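Local coordinates for predicted ATPase of the ABC class (Vibrio vulnificus, PDB 5D6A), which probably binds and hydrolyses ATP as an ATPase of the ABC class, and is held here in complex with the analogue AMP-PNP, at residues S69-W79 against F133-V144. Numbering follows the deposited sequence.
Sequences SASRFRAFRAW and FTEEGIELRFRV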
ATOM      1  N   SER A  69      11.459   6.475 -19.813  1.00 62.45           N
ATOM      2  CA  SER A  69      10.430   5.616 -20.403  1.00 58.90           C
ATOM      3  C   SER A  69      10.692   5.438 -21.896  1.00 56.32           C
ATOM      4  O   SER A  69      10.957   6.409 -22.604  1.00 56.46           O
ATOM      5  CB  SER A  69       9.036   6.195 -20.176  1.00 58.84           C
ATOM      6  OG  SER A  69       8.729   6.247 -18.794  1.00 61.61           O
ATOM      7  N   ALA A  70      10.613   4.192 -22.362  1.00 53.10           N
ATOM      8  CA  ALA A  70      10.890   3.852 -23.762  1.00 51.63           C
ATOM      9  C   ALA A  70      10.040   4.619 -24.775  1.00 49.76           C
ATOM     10  O   ALA A  70       8.933   5.063 -24.472  1.00 49.02           O
ATOM     11  CB  ALA A  70      10.736   2.353 -23.976  1.00 50.33           C
ATOM     12  N   SER A  71      10.579   4.765 -25.981  1.00 49.54           N
ATOM     13  CA  SER A  71       9.889   5.466 -27.058  1.00 49.51           C
ATOM     14  C   SER A  71       8.661   4.684 -27.497  1.00 47.39           C
ATOM     15  O   SER A  71       8.710   3.460 -27.613  1.00 46.90           O
ATOM     16  CB  SER A  71      10.820   5.669 -28.254  1.00 50.72           C
ATOM     17  OG  SER A  71      11.924   6.480 -27.907  1.00 52.27           O
ATOM     18  N   ARG A  72       7.569   5.402 -27.747  1.00 46.44           N
ATOM     19  CA  ARG A  72       6.309   4.789 -28.154  1.00 44.34           C
ATOM     20  C   ARG A  72       6.224   4.598 -29.669  1.00 44.50           C
ATOM     21  O   ARG A  72       6.542   5.506 -30.443  1.00 45.60           O
ATOM     22  CB  ARG A  72       5.132   5.646 -27.692  1.00 43.97           C
ATOM     23  CG  ARG A  72       5.072   5.900 -26.194  1.00 43.92           C
ATOM     24  CD  ARG A  72       3.822   6.690 -25.853  1.00 43.89           C
ATOM     25  NE  ARG A  72       3.704   7.015 -24.431  1.00 44.81           N
ATOM     26  CZ  ARG A  72       3.174   6.219 -23.500  1.00 43.63           C
ATOM     27  NH1 ARG A  72       2.722   5.007 -23.808  1.00 42.01           N
ATOM     28  NH2 ARG A  72       3.111   6.636 -22.242  1.00 44.39           N
ATOM     29  N   PHE A  73       5.792   3.403 -30.072  1.00 43.09           N
ATOM     30  CA  PHE A  73       5.631   3.028 -31.476  1.00 42.96           C
ATOM     31  C   PHE A  73       4.233   2.463 -31.717  1.00 40.91           C
ATOM     32  O   PHE A  73       3.574   2.001 -30.787  1.00 39.56           O
ATOM     33  CB  PHE A  73       6.656   1.953 -31.860  1.00 44.11           C
ATOM     34  CG  PHE A  73       8.037   2.480 -32.132  1.00 46.39           C
ATOM     35  CD1 PHE A  73       8.786   3.083 -31.129  1.00 47.00           C
ATOM     36  CD2 PHE A  73       8.615   2.313 -33.385  1.00 48.04           C
ATOM     37  CE1 PHE A  73      10.065   3.549 -31.387  1.00 48.99           C
ATOM     38  CE2 PHE A  73       9.898   2.769 -33.644  1.00 49.68           C
ATOM     39  CZ  PHE A  73      10.624   3.388 -32.644  1.00 50.32           C
ATOM     40  N   ARG A  74       3.787   2.510 -32.967  1.00 40.96           N
ATOM     41  CA  ARG A  74       2.497   1.946 -33.359  1.00 41.08           C
ATOM     42  C   ARG A  74       2.633   1.364 -34.751  1.00 42.31           C
ATOM     43  O   ARG A  74       3.401   1.870 -35.564  1.00 44.00           O
ATOM     44  CB  ARG A  74       1.378   2.991 -33.345  1.00 42.17           C
ATOM     45  CG  ARG A  74       1.101   3.593 -31.978  1.00 41.90           C
ATOM     46  CD  ARG A  74      -0.115   4.509 -31.980  1.00 42.68           C
ATOM     47  NE  ARG A  74       0.021   5.635 -32.907  1.00 44.68           N
ATOM     48  CZ  ARG A  74      -0.506   5.697 -34.132  1.00 46.36           C
ATOM     49  NH1 ARG A  74      -1.250   4.707 -34.617  1.00 46.32           N
ATOM     50  NH2 ARG A  74      -0.300   6.777 -34.874  1.00 49.12           N
ATOM     51  N   ALA A  75       1.894   0.296 -35.021  1.00 42.22           N
ATOM     52  CA  ALA A  75       1.938  -0.352 -36.327  1.00 43.71           C
ATOM     53  C   ALA A  75       0.534  -0.718 -36.768  1.00 44.60           C
ATOM     54  O   ALA A  75      -0.265  -1.202 -35.970  1.00 43.58           O
ATOM     55  CB  ALA A  75       2.816  -1.589 -36.275  1.00 43.28           C
ATOM     56  N   PHE A  76       0.242  -0.497 -38.045  1.00 47.06           N
ATOM     57  CA  PHE A  76      -1.077  -0.795 -38.588  1.00 48.22           C
ATOM     58  C   PHE A  76      -1.018  -1.811 -39.721  1.00 48.95           C
ATOM     59  O   PHE A  76      -0.132  -1.751 -40.567  1.00 49.35           O
ATOM     60  CB  PHE A  76      -1.743   0.492 -39.078  1.00 50.26           C
ATOM     61  CG  PHE A  76      -3.029   0.261 -39.810  1.00 51.85           C
ATOM     62  CD1 PHE A  76      -4.207   0.035 -39.114  1.00 50.83           C
ATOM     63  CD2 PHE A  76      -3.062   0.265 -41.199  1.00 55.08           C
ATOM     64  CE1 PHE A  76      -5.395  -0.184 -39.787  1.00 53.35           C
ATOM     65  CE2 PHE A  76      -4.245   0.047 -41.879  1.00 57.17           C
ATOM     66  CZ  PHE A  76      -5.414  -0.177 -41.172  1.00 56.58           C
ATOM     67  N   ARG A  77      -1.976  -2.738 -39.724  1.00 49.68           N
ATOM     68  CA  ARG A  77      -2.073  -3.757 -40.765  1.00 52.05           C
ATOM     69  C   ARG A  77      -3.508  -3.970 -41.218  1.00 52.98           C
ATOM     70  O   ARG A  77      -4.356  -4.355 -40.418  1.00 53.25           O
ATOM     71  CB  ARG A  77      -1.536  -5.097 -40.283  1.00 52.22           C
ATOM     72  CG  ARG A  77      -0.065  -5.113 -39.934  1.00 52.65           C
ATOM     73  CD  ARG A  77       0.470  -6.512 -40.165  1.00 55.11           C
ATOM     74  NE  ARG A  77       0.465  -6.833 -41.596  1.00 60.12           N
ATOM     75  CZ  ARG A  77       0.729  -8.031 -42.114  1.00 62.87           C
ATOM     76  NH1 ARG A  77       0.701  -8.200 -43.432  1.00 65.48           N
ATOM     77  NH2 ARG A  77       1.014  -9.064 -41.329  1.00 63.47           N
ATOM     78  N   ALA A  78      -3.764  -3.749 -42.507  1.00 55.40           N
ATOM     79  CA  ALA A  78      -5.098  -3.930 -43.079  1.00 56.48           C
ATOM     80  C   ALA A  78      -5.493  -5.404 -43.064  1.00 56.07           C
ATOM     81  O   ALA A  78      -4.651  -6.273 -43.272  1.00 56.28           O
ATOM     82  CB  ALA A  78      -5.138  -3.387 -44.499  1.00 59.75           C
ATOM     83  N   TRP A  79      -6.777  -5.675 -42.832  1.00 56.34           N
ATOM     84  CA  TRP A  79      -7.291  -7.054 -42.756  1.00 57.34           C
ATOM     85  C   TRP A  79      -6.973  -7.946 -43.963  1.00 61.03           C
ATOM     86  O   TRP A  79      -6.937  -9.170 -43.835  1.00 62.13           O
ATOM     87  CB  TRP A  79      -8.811  -7.058 -42.550  1.00 57.99           C
ATOM     88  CG  TRP A  79      -9.267  -6.477 -41.257  1.00 55.87           C
ATOM     89  CD1 TRP A  79      -9.829  -5.252 -41.060  1.00 56.07           C
ATOM     90  CD2 TRP A  79      -9.201  -7.101 -39.971  1.00 52.87           C
ATOM     91  NE1 TRP A  79     -10.119  -5.072 -39.729  1.00 53.63           N
ATOM     92  CE2 TRP A  79      -9.741  -6.194 -39.039  1.00 51.48           C
ATOM     93  CE3 TRP A  79      -8.733  -8.339 -39.516  1.00 51.72           C
ATOM     94  CZ2 TRP A  79      -9.831  -6.485 -37.678  1.00 49.28           C
ATOM     95  CZ3 TRP A  79      -8.821  -8.627 -38.161  1.00 49.36           C
ATOM     96  CH2 TRP A  79      -9.367  -7.704 -37.261  1.00 48.16           C
ATOM     97  N   PHE A 133      -8.735  -3.332 -32.862  1.00 44.75           N
ATOM     98  CA  PHE A 133      -9.344  -3.657 -34.155  1.00 47.34           C
ATOM     99  C   PHE A 133     -10.190  -2.486 -34.621  1.00 50.24           C
ATOM    100  O   PHE A 133     -10.768  -1.760 -33.815  1.00 51.33           O
ATOM    101  CB  PHE A 133     -10.254  -4.900 -34.128  1.00 46.81           C
ATOM    102  CG  PHE A 133      -9.546  -6.203 -33.868  1.00 45.10           C
ATOM    103  CD1 PHE A 133      -8.260  -6.436 -34.331  1.00 44.55           C
ATOM    104  CD2 PHE A 133     -10.228  -7.250 -33.266  1.00 45.06           C
ATOM    105  CE1 PHE A 133      -7.638  -7.655 -34.111  1.00 43.95           C
ATOM    106  CE2 PHE A 133      -9.616  -8.475 -33.057  1.00 44.20           C
ATOM    107  CZ  PHE A 133      -8.318  -8.676 -33.477  1.00 43.15           C
ATOM    108  N   THR A 134     -10.255  -2.318 -35.936  1.00 55.25           N
ATOM    109  CA  THR A 134     -11.060  -1.279 -36.566  1.00 59.44           C
ATOM    110  C   THR A 134     -11.659  -1.918 -37.808  1.00 63.61           C
ATOM    111  O   THR A 134     -11.522  -3.123 -38.012  1.00 63.34           O
ATOM    112  CB  THR A 134     -10.213  -0.055 -36.968  1.00 59.52           C
ATOM    113  OG1 THR A 134      -9.285  -0.422 -37.997  1.00 60.07           O
ATOM    114  CG2 THR A 134      -9.451   0.493 -35.770  1.00 57.56           C
ATOM    115  N   GLU A 135     -12.325  -1.126 -38.636  1.00 70.28           N
ATOM    116  CA  GLU A 135     -12.884  -1.653 -39.875  1.00 75.83           C
ATOM    117  C   GLU A 135     -11.763  -1.801 -40.906  1.00 73.74           C
ATOM    118  O   GLU A 135     -11.802  -2.700 -41.748  1.00 73.48           O
ATOM    119  CB  GLU A 135     -13.992  -0.741 -40.411  1.00 84.08           C
ATOM    120  CG  GLU A 135     -15.206  -0.627 -39.493  1.00 88.90           C
ATOM    121  CD  GLU A 135     -15.934  -1.949 -39.295  1.00 92.94           C
ATOM    122  OE1 GLU A 135     -16.597  -2.108 -38.245  1.00 95.49           O
ATOM    123  OE2 GLU A 135     -15.839  -2.831 -40.178  1.00 95.00           O
ATOM    124  N   GLU A 136     -10.756  -0.932 -40.811  1.00 71.20           N
ATOM    125  CA  GLU A 136      -9.633  -0.945 -41.744  1.00 69.95           C
ATOM    126  C   GLU A 136      -8.656  -2.081 -41.453  1.00 64.92           C
ATOM    127  O   GLU A 136      -8.233  -2.785 -42.368  1.00 65.76           O
ATOM    128  CB  GLU A 136      -8.868   0.389 -41.717  1.00 71.38           C
ATOM    129  CG  GLU A 136      -9.681   1.628 -42.074  1.00 75.24           C
ATOM    130  CD  GLU A 136     -10.671   2.042 -40.998  1.00 75.90           C
ATOM    131  OE1 GLU A 136     -10.616   1.493 -39.875  1.00 72.95           O
ATOM    132  OE2 GLU A 136     -11.502   2.934 -41.274  1.00 80.88           O
ATOM    133  N   GLY A 137      -8.292  -2.260 -40.186  1.00 59.21           N
ATOM    134  CA  GLY A 137      -7.344  -3.312 -39.834  1.00 55.05           C
ATOM    135  C   GLY A 137      -6.967  -3.419 -38.370  1.00 50.39           C
ATOM    136  O   GLY A 137      -7.625  -2.864 -37.488  1.00 48.72           O
ATOM    137  N   ILE A 138      -5.885  -4.152 -38.127  1.00 47.50           N
ATOM    138  CA  ILE A 138      -5.376  -4.385 -36.785  1.00 44.50           C
ATOM    139  C   ILE A 138      -4.303  -3.355 -36.447  1.00 43.98           C
ATOM    140  O   ILE A 138      -3.428  -3.070 -37.269  1.00 44.89           O
ATOM    141  CB  ILE A 138      -4.762  -5.796 -36.678  1.00 42.96           C
ATOM    142  CG1 ILE A 138      -5.770  -6.849 -37.153  1.00 44.05           C
ATOM    143  CG2 ILE A 138      -4.307  -6.078 -35.254  1.00 40.69           C
ATOM    144  CD1 ILE A 138      -5.242  -8.266 -37.142  1.00 43.70           C
ATOM    145  N   GLU A 139      -4.372  -2.793 -35.242  1.00 42.17           N
ATOM    146  CA  GLU A 139      -3.383  -1.815 -34.800  1.00 41.98           C
ATOM    147  C   GLU A 139      -2.650  -2.314 -33.560  1.00 39.88           C
ATOM    148  O   GLU A 139      -3.273  -2.773 -32.601  1.00 38.71           O
ATOM    149  CB  GLU A 139      -4.028  -0.453 -34.517  1.00 42.81           C
ATOM    150  CG  GLU A 139      -3.035   0.595 -34.027  1.00 43.24           C
ATOM    151  CD  GLU A 139      -3.650   1.966 -33.816  1.00 45.53           C
ATOM    152  OE1 GLU A 139      -4.803   2.192 -34.245  1.00 48.28           O
ATOM    153  OE2 GLU A 139      -2.968   2.827 -33.224  1.00 45.37           O
ATOM    154  N   LEU A 140      -1.323  -2.219 -33.596  1.00 39.45           N
ATOM    155  CA  LEU A 140      -0.475  -2.626 -32.487  1.00 38.32           C
ATOM    156  C   LEU A 140       0.175  -1.398 -31.888  1.00 38.32           C
ATOM    157  O   LEU A 140       0.614  -0.505 -32.616  1.00 39.14           O
ATOM    158  CB  LEU A 140       0.626  -3.567 -32.964  1.00 38.68           C
ATOM    159  CG  LEU A 140       0.194  -4.830 -33.699  1.00 39.19           C
ATOM    160  CD1 LEU A 140       1.432  -5.607 -34.117  1.00 39.44           C
ATOM    161  CD2 LEU A 140      -0.728  -5.684 -32.843  1.00 38.15           C
ATOM    162  N   ARG A 141       0.235  -1.355 -30.564  1.00 36.74           N
ATOM    163  CA  ARG A 141       0.867  -0.255 -29.857  1.00 36.92           C
ATOM    164  C   ARG A 141       1.848  -0.846 -28.861  1.00 36.48           C
ATOM    165  O   ARG A 141       1.497  -1.744 -28.096  1.00 35.81           O
ATOM    166  CB  ARG A 141      -0.168   0.612 -29.156  1.00 37.19           C
ATOM    167  CG  ARG A 141      -1.172   1.245 -30.104  1.00 38.12           C
ATOM    168  CD  ARG A 141      -2.042   2.245 -29.370  1.00 38.73           C
ATOM    169  NE  ARG A 141      -3.033   2.863 -30.240  1.00 39.64           N
ATOM    170  CZ  ARG A 141      -3.977   3.700 -29.819  1.00 40.74           C
ATOM    171  NH1 ARG A 141      -4.071   4.022 -28.532  1.00 40.45           N
ATOM    172  NH2 ARG A 141      -4.837   4.209 -30.687  1.00 42.60           N
ATOM    173  N   PHE A 142       3.075  -0.337 -28.878  1.00 37.34           N
ATOM    174  CA  PHE A 142       4.131  -0.856 -28.025  1.00 38.20           C
ATOM    175  C   PHE A 142       5.264   0.152 -27.868  1.00 40.22           C
ATOM    176  O   PHE A 142       5.228   1.236 -28.452  1.00 40.88           O
ATOM    177  CB  PHE A 142       4.664  -2.159 -28.637  1.00 37.93           C
ATOM    178  CG  PHE A 142       5.037  -2.031 -30.084  1.00 38.43           C
ATOM    179  CD1 PHE A 142       4.090  -2.241 -31.075  1.00 38.24           C
ATOM    180  CD2 PHE A 142       6.326  -1.679 -30.456  1.00 39.86           C
ATOM    181  CE1 PHE A 142       4.422  -2.112 -32.412  1.00 39.63           C
ATOM    182  CE2 PHE A 142       6.666  -1.548 -31.791  1.00 40.91           C
ATOM    183  CZ  PHE A 142       5.711  -1.764 -32.770  1.00 41.00           C
ATOM    184  N   ARG A 143       6.267  -0.216 -27.074  1.00 41.99           N
ATOM    185  CA  ARG A 143       7.423   0.640 -26.834  1.00 44.34           C
ATOM    186  C   ARG A 143       8.696   0.037 -27.421  1.00 44.76           C
ATOM    187  O   ARG A 143       8.784  -1.173 -27.631  1.00 44.46           O
ATOM    188  CB  ARG A 143       7.619   0.852 -25.336  1.00 46.01           C
ATOM    189  CG  ARG A 143       6.478   1.566 -24.631  1.00 47.05           C
ATOM    190  CD  ARG A 143       6.775   1.639 -23.144  1.00 50.27           C
ATOM    191  NE  ARG A 143       5.781   2.394 -22.379  1.00 52.47           N
ATOM    192  CZ  ARG A 143       5.844   3.702 -22.118  1.00 54.73           C
ATOM    193  NH1 ARG A 143       6.854   4.447 -22.567  1.00 55.76           N
ATOM    194  NH2 ARG A 143       4.882   4.273 -21.401  1.00 54.95           N
ATOM    195  N   VAL A 144       9.676   0.897 -27.688  1.00 45.61           N
ATOM    196  CA  VAL A 144      10.971   0.476 -28.220  1.00 47.03           C
ATOM    197  C   VAL A 144      12.069   1.294 -27.544  1.00 49.03           C
ATOM    198  O   VAL A 144      12.197   2.492 -27.790  1.00 50.32           O
ATOM    199  CB  VAL A 144      11.066   0.665 -29.749  1.00 47.38           C
ATOM    200  CG1 VAL A 144      12.465   0.320 -30.253  1.00 48.72           C
ATOM    201  CG2 VAL A 144      10.016  -0.178 -30.458  1.00 46.51           C
TER
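W79 lays one face of its indole over the start of strand 137-144: G137 CA sits 3.6 Å from the centroid of the five-membered ring and I138 CG1 3.8 Å from that of the six-membered ring, both as CH-pi contacts. The same ring is fixed at its edge, where NE1 donates to T134 O at 3.0 Å, in the indole plane but from above the carbonyl plane. Its CH2 comes over a face of F133, with the two ring planes at 56°.

Midway along, R74, E139 and R141 form a salt-bridge network: E139 OE2 is gripped from opposite faces of its carboxylate by R74 NH1, at 2.9 Å, and R141 NE. The E139 chain is fully extended, CG anti to the backbone N (chi1 179°), which carries the carboxylate across to R74. D60 forms a second salt bridge to R74, at NE, and R141 NH1 bonds to H548 O. Further on, R72 and R143 run side by side with NH2 atoms 3.1 Å apart, and D550 bridges to both, probably offsetting their like charges.

The face carrying F73, A75, L140 and F142 is largely apolar. V144 CG2 rests over the F73 ring, F142 CE2 meets F73 CB at 3.5 Å, and A75 and L140 pack on I170.

Backbone bonds at S71–V144 (that from S71 N weak), F73–F142, A75–L140 and R77–I138 make this an antiparallel strand pair inside the N-terminal domain's sheet, one largely apolar face packed against helices 92-109 and 155-172, the other rich in arginine and glutamate.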